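Local atomic coordinates of ATP phosphoribosyltransferase regulatory subunit (Bacillus halodurans, PDB entry 3OD1), a protein that probably serves as the HisZ regulatory partner of the short-form HisG ATP phosphoribosyltransferase, required for the first step of histidine biosynthesis and perhaps for its feedback control by histidine. Residues B[168-171]-B[172-176]; B[188-191]-B[192-196]; B[198-201]-B[202-206]; B[236-240]-B[241-245]; B[271-275]-B[276-280]. One frame throughout, in Å; residues are numbered along the deposited sequence.

Contact 1. Residues B[168-171]-B[172-176]; sequences VGYV and NALLM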
# COMPACT_ATOMS: atom_id res chain seq x y z
N VAL B 168 28.06 -12.59 -11.54
CA VAL B 168 28.60 -13.34 -10.41
C VAL B 168 29.52 -14.48 -10.87
O VAL B 168 30.52 -14.77 -10.22
CB VAL B 168 27.48 -13.93 -9.53
CG1 VAL B 168 28.03 -14.98 -8.57
CG2 VAL B 168 26.79 -12.83 -8.77
N GLY B 169 29.16 -15.11 -11.99
CA GLY B 169 29.91 -16.25 -12.49
C GLY B 169 31.28 -15.82 -12.97
O GLY B 169 32.29 -16.49 -12.71
N TYR B 170 31.34 -14.69 -13.67
CA TYR B 170 32.63 -14.20 -14.13
C TYR B 170 33.56 -13.91 -12.95
O TYR B 170 34.70 -14.41 -12.90
CB TYR B 170 32.49 -12.97 -15.03
CG TYR B 170 33.82 -12.51 -15.55
CD1 TYR B 170 34.38 -13.08 -16.69
CD2 TYR B 170 34.56 -11.54 -14.87
CE1 TYR B 170 35.61 -12.67 -17.17
CE2 TYR B 170 35.81 -11.13 -15.34
CZ TYR B 170 36.33 -11.71 -16.49
OH TYR B 170 37.55 -11.31 -16.98
N VAL B 171 33.09 -13.11 -12.00
CA VAL B 171 33.86 -12.76 -10.81
C VAL B 171 34.35 -14.02 -10.09
O VAL B 171 35.54 -14.17 -9.83
CB VAL B 171 33.03 -11.90 -9.82
CG1 VAL B 171 33.81 -11.66 -8.53
CG2 VAL B 171 32.66 -10.57 -10.47
N ASN B 172 33.43 -14.92 -9.76
CA ASN B 172 33.81 -16.13 -9.02
C ASN B 172 34.83 -16.99 -9.78
O ASN B 172 35.80 -17.47 -9.18
CB ASN B 172 32.58 -16.95 -8.62
CG ASN B 172 31.72 -16.23 -7.58
OD1 ASN B 172 32.05 -15.13 -7.14
ND2 ASN B 172 30.61 -16.86 -7.19
N ALA B 173 34.63 -17.18 -11.08
CA ALA B 173 35.57 -18.00 -11.86
C ALA B 173 36.98 -17.42 -11.84
O ALA B 173 37.96 -18.15 -11.66
CB ALA B 173 35.08 -18.16 -13.30
N LEU B 174 37.07 -16.11 -12.03
CA LEU B 174 38.37 -15.44 -12.05
C LEU B 174 39.05 -15.50 -10.69
O LEU B 174 40.21 -15.90 -10.59
CB LEU B 174 38.23 -13.99 -12.50
CG LEU B 174 39.54 -13.18 -12.49
CD1 LEU B 174 40.62 -13.84 -13.38
CD2 LEU B 174 39.29 -11.74 -12.91
N LEU B 175 38.34 -15.09 -9.65
CA LEU B 175 38.90 -15.11 -8.30
C LEU B 175 39.40 -16.51 -7.93
O LEU B 175 40.56 -16.67 -7.55
CB LEU B 175 37.86 -14.62 -7.28
CG LEU B 175 37.94 -13.11 -7.01
CD1 LEU B 175 38.45 -12.35 -8.24
CD2 LEU B 175 36.62 -12.58 -6.49
N MSE B 176 38.53 -17.51 -8.05
CA MSE B 176 38.91 -18.90 -7.76
C MSE B 176 40.12 -19.34 -8.56
O MSE B 176 41.09 -19.87 -7.99
CB MSE B 176 37.76 -19.86 -8.06
CG MSE B 176 36.73 -19.93 -6.96
SE MSE B 176 37.48 -20.46 -5.24
CE MSE B 176 36.02 -19.81 -4.13
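Asn172 meets Val168 one helical turn back, at the start of helix 168-179. Its backbone N donates to Val168 O at 2.9 Å in a nearly straight bond (168° at the hydrogen), and its side chain runs alongside that of the valine, both pointing the same way. The amide ND2 rests 3.5 Å from Val168 CG1, a methyl set anti to the backbone N (chi1 166°) and thereby turned along the helix toward the amide. Asn172 OD1 takes a weak hydrogen bond from Arg189 of helix 182-193. Ala173 follows with N bonded to Gly169 O at 2.9 Å, its CB close to the same oxygen. Leu174 N reaches Tyr170 O at 3.0 Å. Its CD2 comes obliquely to the tyrosine ring, 4.3 Å from Tyr170 CE2, a loose apolar contact; the ring's hydroxyl goes on to Ala233 O. Leu175 closes the turn through N to Val171 O, 3.0 Å and 173° at the hydrogen. Its branch lies beside that of Val171, with Leu175 CD2 at 3.6 Å from Val171 CG1, and both side chains press against helix 182-193, Leu175 on Leu188 and Val171 on Leu192. Leu175 reaches helix 211-220 as well, where Tyr170 and Leu174 also lie, Tyr170 touching helix 240-258 besides. Four regular i to i+4 bonds satisfy the backbone carbonyls beneath them, so the polar main chain can be buried at little cost between apolar neighbours, while the Asn172 amide and the Tyr170 hydroxyl add polar links to neighbouring parts, the former weak.

Contact 2. Residues B[188-191]-B[192-196]; sequences LRRF and LYEKN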
# COMPACT_ATOMS: atom_id res chain seq x y z
N LEU B 188 38.71 -11.26 -1.29
CA LEU B 188 38.73 -10.41 -2.48
C LEU B 188 37.33 -9.89 -2.83
O LEU B 188 37.14 -8.71 -3.09
CB LEU B 188 39.35 -11.14 -3.67
CG LEU B 188 40.88 -11.12 -3.76
CD1 LEU B 188 41.40 -12.16 -4.76
CD2 LEU B 188 41.38 -9.73 -4.10
N ARG B 189 36.34 -10.80 -2.83
CA ARG B 189 34.96 -10.46 -3.18
C ARG B 189 34.40 -9.38 -2.25
O ARG B 189 33.60 -8.54 -2.66
CB ARG B 189 34.07 -11.70 -3.09
CG ARG B 189 33.13 -11.89 -4.28
CD ARG B 189 32.11 -13.00 -4.02
NE ARG B 189 32.67 -14.08 -3.21
CZ ARG B 189 33.37 -15.10 -3.70
NH1 ARG B 189 33.60 -15.19 -5.01
NH2 ARG B 189 33.84 -16.03 -2.89
N ARG B 190 34.82 -9.43 -0.98
CA ARG B 190 34.39 -8.46 0.02
C ARG B 190 34.82 -7.05 -0.36
O ARG B 190 34.04 -6.10 -0.23
CB ARG B 190 34.95 -8.84 1.38
CG ARG B 190 34.78 -7.78 2.44
CD ARG B 190 33.38 -7.80 2.96
NE ARG B 190 33.01 -9.15 3.37
CZ ARG B 190 31.80 -9.47 3.82
NH1 ARG B 190 30.86 -8.53 3.91
NH2 ARG B 190 31.53 -10.72 4.17
N PHE B 191 36.06 -6.91 -0.83
CA PHE B 191 36.53 -5.60 -1.30
C PHE B 191 35.65 -5.06 -2.42
O PHE B 191 35.30 -3.88 -2.43
CB PHE B 191 37.99 -5.66 -1.75
CG PHE B 191 38.98 -5.76 -0.62
CD1 PHE B 191 39.21 -4.68 0.21
CD2 PHE B 191 39.67 -6.95 -0.39
CE1 PHE B 191 40.11 -4.78 1.26
CE2 PHE B 191 40.58 -7.05 0.65
CZ PHE B 191 40.80 -5.96 1.48
N LEU B 192 35.28 -5.93 -3.36
CA LEU B 192 34.43 -5.54 -4.48
C LEU B 192 33.03 -5.18 -4.00
O LEU B 192 32.46 -4.18 -4.41
CB LEU B 192 34.34 -6.66 -5.52
CG LEU B 192 35.67 -7.06 -6.17
CD1 LEU B 192 35.54 -8.37 -6.95
CD2 LEU B 192 36.19 -5.94 -7.06
N TYR B 193 32.49 -6.02 -3.12
CA TYR B 193 31.18 -5.79 -2.55
C TYR B 193 31.09 -4.41 -1.90
O TYR B 193 30.08 -3.70 -2.02
CB TYR B 193 30.89 -6.89 -1.54
CG TYR B 193 29.63 -6.70 -0.74
CD1 TYR B 193 28.38 -6.78 -1.35
CD2 TYR B 193 29.68 -6.47 0.63
CE1 TYR B 193 27.21 -6.61 -0.61
CE2 TYR B 193 28.54 -6.30 1.37
CZ TYR B 193 27.30 -6.37 0.76
OH TYR B 193 26.16 -6.20 1.51
N GLU B 194 32.15 -4.01 -1.22
CA GLU B 194 32.17 -2.73 -0.54
C GLU B 194 32.75 -1.64 -1.44
O GLU B 194 32.94 -0.50 -1.01
CB GLU B 194 32.96 -2.83 0.76
CG GLU B 194 32.29 -3.75 1.77
CD GLU B 194 33.22 -4.15 2.89
OE1 GLU B 194 34.34 -3.60 2.95
OE2 GLU B 194 32.82 -5.00 3.72
N LYS B 195 33.02 -2.01 -2.70
CA LYS B 195 33.54 -1.08 -3.70
C LYS B 195 34.81 -0.38 -3.24
O LYS B 195 35.07 0.78 -3.57
CB LYS B 195 32.45 -0.08 -4.13
CG LYS B 195 31.23 -0.79 -4.67
CD LYS B 195 30.16 0.16 -5.10
CE LYS B 195 28.85 -0.56 -5.33
NZ LYS B 195 28.93 -1.56 -6.43
N ASN B 196 35.61 -1.11 -2.48
CA ASN B 196 36.88 -0.62 -1.98
C ASN B 196 38.05 -1.07 -2.88
O ASN B 196 38.76 -2.03 -2.55
CB ASN B 196 37.07 -1.10 -0.54
CG ASN B 196 38.32 -0.54 0.10
OD1 ASN B 196 39.05 0.24 -0.51
ND2 ASN B 196 38.56 -0.94 1.34
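The Phe191 ring has the amide of Asn196 at its edge: ND2 lies in the ring plane, 4.0 Å from Phe191 CD1. The two side chains run side by side, the amide plane turned 69° from the ring, and the phenylalanine ring also meets that of His203 in the next helix. The guanidinium of Arg190 stands almost perpendicular to the Tyr193 ring (88°), its NH1 approaching Tyr193 CD2 obliquely at 4.0 Å. Glu194 OE2 sits at the guanidinium edge, near its plane, but at 4.0 Å from Arg190 NH1 the opposite charges lie beyond salt-bridge distance, probably with some attraction. The carboxylate oxygen lies instead against the aliphatic part of the arginine, 3.0 Å from Arg190 CD, because that chain is bent at both chi2 and chi3. Arg189 forms a salt bridge with Asp186. Beneath these side chains, Tyr193 N bonds to Arg189 O at 2.8 Å and Glu194 N to Arg190 O. The helix then stops. Lys195 takes positive phi, Asn196 N returns to Phe191 O at 2.8 Å, and Lys195 N bonds to Leu192 O at 2.8 Å. Asn196 is at once the N-cap of helix 197-206, its OD1 receiving Gly199 N. The arrangement is a Schellman motif running directly into an N-cap, the short link between helices 182-193 and 197-206.

Contact 3. Residues B[198-201]-B[202-206]; sequences VGYR and EHVKS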
# COMPACT_ATOMS: atom_id res chain seq x y z
N VAL B 198 40.77 0.56 -3.50
CA VAL B 198 42.02 0.90 -2.85
C VAL B 198 42.48 -0.27 -1.99
O VAL B 198 43.62 -0.73 -2.10
CB VAL B 198 41.88 2.18 -1.99
CG1 VAL B 198 43.15 2.45 -1.21
CG2 VAL B 198 41.53 3.37 -2.87
N GLY B 199 41.58 -0.76 -1.14
CA GLY B 199 41.87 -1.90 -0.29
C GLY B 199 42.14 -3.14 -1.12
O GLY B 199 43.02 -3.94 -0.80
N TYR B 200 41.38 -3.29 -2.20
CA TYR B 200 41.49 -4.42 -3.11
C TYR B 200 42.87 -4.48 -3.76
O TYR B 200 43.50 -5.54 -3.79
CB TYR B 200 40.40 -4.33 -4.17
CG TYR B 200 40.42 -5.40 -5.24
CD1 TYR B 200 39.54 -6.47 -5.20
CD2 TYR B 200 41.30 -5.31 -6.31
CE1 TYR B 200 39.54 -7.43 -6.19
CE2 TYR B 200 41.32 -6.27 -7.30
CZ TYR B 200 40.44 -7.33 -7.23
OH TYR B 200 40.45 -8.28 -8.22
N ARG B 201 43.35 -3.35 -4.29
CA ARG B 201 44.68 -3.30 -4.88
C ARG B 201 45.76 -3.61 -3.85
O ARG B 201 46.69 -4.36 -4.11
CB ARG B 201 44.96 -1.93 -5.53
CG ARG B 201 44.10 -1.60 -6.73
CD ARG B 201 44.32 -0.15 -7.17
NE ARG B 201 43.19 0.39 -7.92
CZ ARG B 201 42.96 0.15 -9.21
NH1 ARG B 201 43.78 -0.64 -9.89
NH2 ARG B 201 41.91 0.69 -9.82
N GLU B 202 45.61 -3.04 -2.66
CA GLU B 202 46.57 -3.24 -1.58
C GLU B 202 46.64 -4.71 -1.20
O GLU B 202 47.71 -5.27 -1.00
CB GLU B 202 46.20 -2.39 -0.36
CG GLU B 202 47.35 -2.09 0.58
CD GLU B 202 48.29 -1.02 0.04
OE1 GLU B 202 49.51 -1.11 0.29
OE2 GLU B 202 47.80 -0.08 -0.64
N HIS B 203 45.47 -5.34 -1.12
CA HIS B 203 45.37 -6.74 -0.71
C HIS B 203 45.99 -7.68 -1.74
O HIS B 203 46.65 -8.66 -1.38
CB HIS B 203 43.91 -7.13 -0.49
CG HIS B 203 43.74 -8.50 0.08
ND1 HIS B 203 43.10 -9.51 -0.61
CD2 HIS B 203 44.14 -9.04 1.25
CE1 HIS B 203 43.10 -10.61 0.13
NE2 HIS B 203 43.73 -10.35 1.26
N VAL B 204 45.78 -7.37 -3.01
CA VAL B 204 46.30 -8.21 -4.09
C VAL B 204 47.83 -8.20 -4.08
O VAL B 204 48.47 -9.23 -4.28
CB VAL B 204 45.77 -7.75 -5.46
CG1 VAL B 204 46.39 -8.57 -6.57
CG2 VAL B 204 44.26 -7.86 -5.51
N LYS B 205 48.41 -7.03 -3.84
CA LYS B 205 49.86 -6.90 -3.80
C LYS B 205 50.46 -7.57 -2.57
O LYS B 205 51.64 -7.92 -2.56
CB LYS B 205 50.28 -5.43 -3.89
CG LYS B 205 49.91 -4.78 -5.21
CD LYS B 205 50.68 -3.49 -5.43
CE LYS B 205 50.37 -2.91 -6.81
NZ LYS B 205 51.27 -1.77 -7.15
N SER B 206 49.65 -7.76 -1.53
CA SER B 206 50.10 -8.43 -0.32
C SER B 206 50.11 -9.94 -0.49
O SER B 206 50.90 -10.65 0.15
CB SER B 206 49.24 -8.05 0.89
OG SER B 206 47.96 -8.67 0.84
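Val204 lies across one face of the Tyr200 ring, the two side chains crossing at a slant. A methyl does the touching: Val204 CG2 stands 4.2 Å from the ring centroid and 26° off the normal, a CH-pi contact displaced toward the CE2 side, where Tyr200 CE2 is 3.8 Å away. Tyr200 CG is trans to its own N (chi1 177°), which lets the ring lean toward the next turn of the helix and receive the valine on its face. The same methyl is close to the tyrosine's main chain, 3.0 Å from Tyr200 O, so the packing is tight here. Val204 N bonds to that carbonyl at 3.0 Å. The flanking turns are regular, with His203 N on Gly199 O at 2.8 Å and Glu202 N on Val198 O at 3.1 Å. Farther along, the Ser206 hydroxyl donates to His203 O at 2.6 Å. The extended Arg201 chain reaches Met218 of helix 211-220. Tyr200 and Val204 together form the inner flank of helix 197-206: both press on Leu188 of helix 182-193, while Tyr200 OH bonds to Leu217 O and Val204 touches the Leu217 side chain, joining helix 211-220 to the pair.

Contact 4. Residues B[236-240]-B[241-245]; sequences LIQTE and KGKTA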
# COMPACT_ATOMS: atom_id res chain seq x y z
N LEU B 236 41.32 -12.43 -19.28
CA LEU B 236 41.66 -12.61 -17.87
C LEU B 236 41.37 -14.00 -17.33
O LEU B 236 41.86 -14.37 -16.27
CB LEU B 236 40.93 -11.58 -17.01
CG LEU B 236 41.36 -10.14 -17.24
CD1 LEU B 236 40.68 -9.24 -16.23
CD2 LEU B 236 42.88 -10.04 -17.13
N ILE B 237 40.56 -14.77 -18.06
CA ILE B 237 40.11 -16.07 -17.58
C ILE B 237 39.60 -16.89 -18.76
O ILE B 237 38.83 -16.40 -19.58
CB ILE B 237 38.99 -15.92 -16.51
CG1 ILE B 237 38.46 -17.28 -16.04
CG2 ILE B 237 37.86 -15.06 -17.05
CD1 ILE B 237 39.42 -18.05 -15.18
N GLN B 238 40.04 -18.15 -18.84
CA GLN B 238 39.67 -19.01 -19.95
C GLN B 238 39.10 -20.35 -19.49
O GLN B 238 38.97 -21.28 -20.29
CB GLN B 238 40.86 -19.23 -20.89
CG GLN B 238 40.98 -18.18 -21.99
CD GLN B 238 39.85 -18.27 -23.00
OE1 GLN B 238 38.72 -17.87 -22.72
NE2 GLN B 238 40.16 -18.81 -24.17
N THR B 239 38.77 -20.46 -18.21
CA THR B 239 38.12 -21.66 -17.71
C THR B 239 36.75 -21.80 -18.35
O THR B 239 36.22 -20.84 -18.91
CB THR B 239 37.98 -21.64 -16.17
OG1 THR B 239 37.21 -20.50 -15.76
CG2 THR B 239 39.36 -21.60 -15.52
N GLU B 240 36.16 -22.99 -18.28
CA GLU B 240 34.82 -23.19 -18.82
C GLU B 240 33.82 -22.25 -18.15
O GLU B 240 33.07 -21.53 -18.82
CB GLU B 240 34.39 -24.64 -18.64
CG GLU B 240 33.12 -24.99 -19.40
CD GLU B 240 32.34 -26.12 -18.74
OE1 GLU B 240 32.18 -27.19 -19.38
OE2 GLU B 240 31.90 -25.94 -17.59
N LYS B 241 33.82 -22.24 -16.82
CA LYS B 241 32.91 -21.38 -16.06
C LYS B 241 33.05 -19.89 -16.43
O LYS B 241 32.05 -19.17 -16.51
CB LYS B 241 33.10 -21.58 -14.56
CG LYS B 241 32.62 -22.93 -14.06
CD LYS B 241 32.78 -23.07 -12.56
CE LYS B 241 32.43 -24.48 -12.10
NZ LYS B 241 32.79 -24.70 -10.67
N GLY B 242 34.28 -19.46 -16.66
CA GLY B 242 34.54 -18.09 -17.08
C GLY B 242 34.06 -17.82 -18.49
O GLY B 242 33.46 -16.77 -18.76
N LYS B 243 34.31 -18.76 -19.40
CA LYS B 243 33.87 -18.60 -20.78
C LYS B 243 32.34 -18.61 -20.89
O LYS B 243 31.77 -17.86 -21.68
CB LYS B 243 34.50 -19.67 -21.69
CG LYS B 243 35.82 -19.23 -22.31
CD LYS B 243 36.37 -20.24 -23.32
CE LYS B 243 37.19 -21.32 -22.64
NZ LYS B 243 37.76 -22.30 -23.62
N THR B 244 31.70 -19.45 -20.09
CA THR B 244 30.25 -19.52 -20.01
C THR B 244 29.63 -18.20 -19.55
O THR B 244 28.70 -17.69 -20.18
CB THR B 244 29.80 -20.63 -19.05
OG1 THR B 244 30.24 -21.90 -19.56
CG2 THR B 244 28.29 -20.63 -18.90
N ALA B 245 30.13 -17.65 -18.45
CA ALA B 245 29.63 -16.36 -17.95
C ALA B 245 29.77 -15.26 -19.00
O ALA B 245 28.85 -14.48 -19.22
CB ALA B 245 30.35 -15.97 -16.67
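This is a helix N-terminus, where the loop after helix 228-234 turns into helix 240-258, and Thr239 is its N-cap. Thr239 OG1 accepts a hydrogen bond from Gly242 N at 3.2 Å, with 149° at the hydrogen. The hydroxyl is placed between the threonine's own N and carbonyl carbon (chi1 59°), which swings it over the open first turn of the helix. Thr239 O meanwhile takes Lys243 N at 2.9 Å, so the cap residue holds the first turn with both its side chain and its main chain. Just before the cap, Ile237 lays CG1 against Gly242 CA at 4.1 Å, and its side chain also reaches Tyr170 and Asp177 of helix 168-179. Gln238 and Lys243 cross on the outer side. The bent lysine chain brings Lys243 CG to 3.2 Å from Gln238 OE1, a contact of the amide oxygen with the aliphatic stem, and Lys243 CE to 2.9 Å from Gln238 O, while the charged NZ stands farther off and makes no bond with Gln238. At the first residue of the helix, Glu240 O is gripped twice by one residue: Thr244 N comes in nearly end-on to the carbonyl at 2.8 Å, whereas Thr244 OG1 donates at 2.9 Å from above the carbonyl plane, 49° out of it.

Contact 5. Residues B[271-275]-B[276-280]; sequences LVLHM and SYYTG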
# COMPACT_ATOMS: atom_id res chain seq x y z
N LEU B 271 30.98 -5.56 -10.36
CA LEU B 271 29.74 -5.46 -9.59
C LEU B 271 29.48 -6.72 -8.77
O LEU B 271 29.34 -7.80 -9.33
CB LEU B 271 28.55 -5.18 -10.52
CG LEU B 271 27.21 -4.90 -9.86
CD1 LEU B 271 27.25 -3.59 -9.06
CD2 LEU B 271 26.11 -4.85 -10.91
N VAL B 272 29.43 -6.56 -7.46
CA VAL B 272 29.05 -7.63 -6.55
C VAL B 272 27.91 -7.10 -5.67
O VAL B 272 28.13 -6.22 -4.83
CB VAL B 272 30.22 -8.05 -5.64
CG1 VAL B 272 29.75 -9.03 -4.54
CG2 VAL B 272 31.37 -8.66 -6.47
N LEU B 273 26.70 -7.61 -5.87
CA LEU B 273 25.53 -7.04 -5.17
C LEU B 273 25.33 -7.68 -3.80
O LEU B 273 24.61 -7.16 -2.96
CB LEU B 273 24.26 -7.19 -6.02
CG LEU B 273 24.06 -6.33 -7.28
CD1 LEU B 273 22.70 -6.63 -7.92
CD2 LEU B 273 24.15 -4.85 -6.98
N HIS B 274 25.99 -8.82 -3.58
CA HIS B 274 25.74 -9.62 -2.40
C HIS B 274 26.84 -10.67 -2.34
O HIS B 274 27.38 -11.07 -3.37
CB HIS B 274 24.36 -10.28 -2.52
CG HIS B 274 23.80 -10.79 -1.23
ND1 HIS B 274 24.26 -11.94 -0.63
CD2 HIS B 274 22.81 -10.31 -0.44
CE1 HIS B 274 23.58 -12.15 0.49
NE2 HIS B 274 22.70 -11.17 0.63
N MSE B 275 27.19 -11.13 -1.14
CA MSE B 275 28.25 -12.13 -1.03
C MSE B 275 27.85 -13.52 -1.54
O MSE B 275 28.72 -14.30 -1.93
CB MSE B 275 28.80 -12.20 0.40
CG MSE B 275 29.51 -10.92 0.86
SE MSE B 275 31.15 -10.56 -0.15
CE MSE B 275 32.26 -12.02 0.56
N SER B 276 26.55 -13.83 -1.55
CA SER B 276 26.14 -15.20 -1.92
C SER B 276 24.81 -15.33 -2.67
O SER B 276 24.60 -16.27 -3.43
CB SER B 276 26.07 -16.07 -0.67
OG SER B 276 25.25 -15.46 0.31
N TYR B 277 23.92 -14.38 -2.44
CA TYR B 277 22.53 -14.52 -2.86
C TYR B 277 22.33 -14.62 -4.38
O TYR B 277 21.60 -15.48 -4.85
CB TYR B 277 21.76 -13.34 -2.30
CG TYR B 277 20.30 -13.25 -2.65
CD1 TYR B 277 19.34 -13.85 -1.83
CD2 TYR B 277 19.87 -12.50 -3.74
CE1 TYR B 277 18.00 -13.74 -2.11
CE2 TYR B 277 18.52 -12.39 -4.04
CZ TYR B 277 17.59 -13.02 -3.21
OH TYR B 277 16.23 -12.91 -3.48
N TYR B 278 22.97 -13.73 -5.13
CA TYR B 278 22.86 -13.77 -6.59
C TYR B 278 23.82 -14.79 -7.17
O TYR B 278 24.94 -14.95 -6.68
CB TYR B 278 23.12 -12.39 -7.20
CG TYR B 278 22.13 -11.34 -6.74
CD1 TYR B 278 20.89 -11.21 -7.36
CD2 TYR B 278 22.44 -10.48 -5.69
CE1 TYR B 278 19.98 -10.24 -6.93
CE2 TYR B 278 21.54 -9.52 -5.26
CZ TYR B 278 20.31 -9.40 -5.88
OH TYR B 278 19.43 -8.44 -5.44
N THR B 279 23.39 -15.45 -8.24
CA THR B 279 24.11 -16.58 -8.82
C THR B 279 24.68 -16.30 -10.21
O THR B 279 25.48 -17.07 -10.73
CB THR B 279 23.18 -17.81 -8.90
OG1 THR B 279 22.00 -17.47 -9.64
CG2 THR B 279 22.78 -18.25 -7.51
N GLY B 280 24.28 -15.20 -10.82
CA GLY B 280 24.67 -14.97 -12.20
C GLY B 280 24.66 -13.52 -12.61
O GLY B 280 25.30 -12.69 -11.98
O HOH W 1 25.94 -12.79 -5.17
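A compact turn in the loop joining strands 265-268 and 281-286, probably corresponding in sequence to the RGLDYY signature of histidyl-tRNA synthetases, is folded round the His274 ring. The hydrogen bonds come first. Ser276 N donates to His274 ND1 at 3.1 Å, lying within 1° of the imidazole plane and almost straight at the hydrogen. ND1 therefore acts as an acceptor, which fits a proton on NE2, and that nitrogen makes a weak bond to Ala62 O. The bond helps to set the ring's rotation; with CG opposite the backbone N (chi1 -162°) the imidazole lies over the residues that follow. Contacts through ring faces form the second group. Tyr277 CB sits over the centre of the imidazole, 3.4 Å from its centroid, a CH-pi contact; the phenol of Tyr277 is only oblique to the imidazole, with planes at 46°. The Tyr278 ring has Tyr277 CD2 over one face and Leu273 CD1 over the opposite one, toward the rim, and His274 CB approaches its edge. Apolar contact adds Leu273 CB against Tyr278 CE2 at 3.7 Å. Met275, a selenomethionine, turns away to Arg190 and Tyr193 of helix 182-193. Solvent adds a further link. One water bridges the two arms of the turn, donating to His274 O at 2.9 Å and to Tyr278 O at 2.8 Å.

Overall arrangement
The five contacts follow one another along the chain, all on the same side of its centre and within the histidyl-tRNA synthetase-like family region. Contacts 1, 2 and 3 lie on the successive helices 168-179, 182-193 and 197-206; contact 2 touches both others, with centres about 13 and 11 Å away, whereas contacts 1 and 3 do not touch. Contact 4, at the start of helix 240-258, packs on contact 1 with centres about 8 Å apart. Contact 5, about 11 Å from contacts 1 and 2, touches both and leads back to strand 281-286, beside strand 162-167 in the large mixed sheet. A helical cluster is thereby tied to the class II synthetase-like sheet.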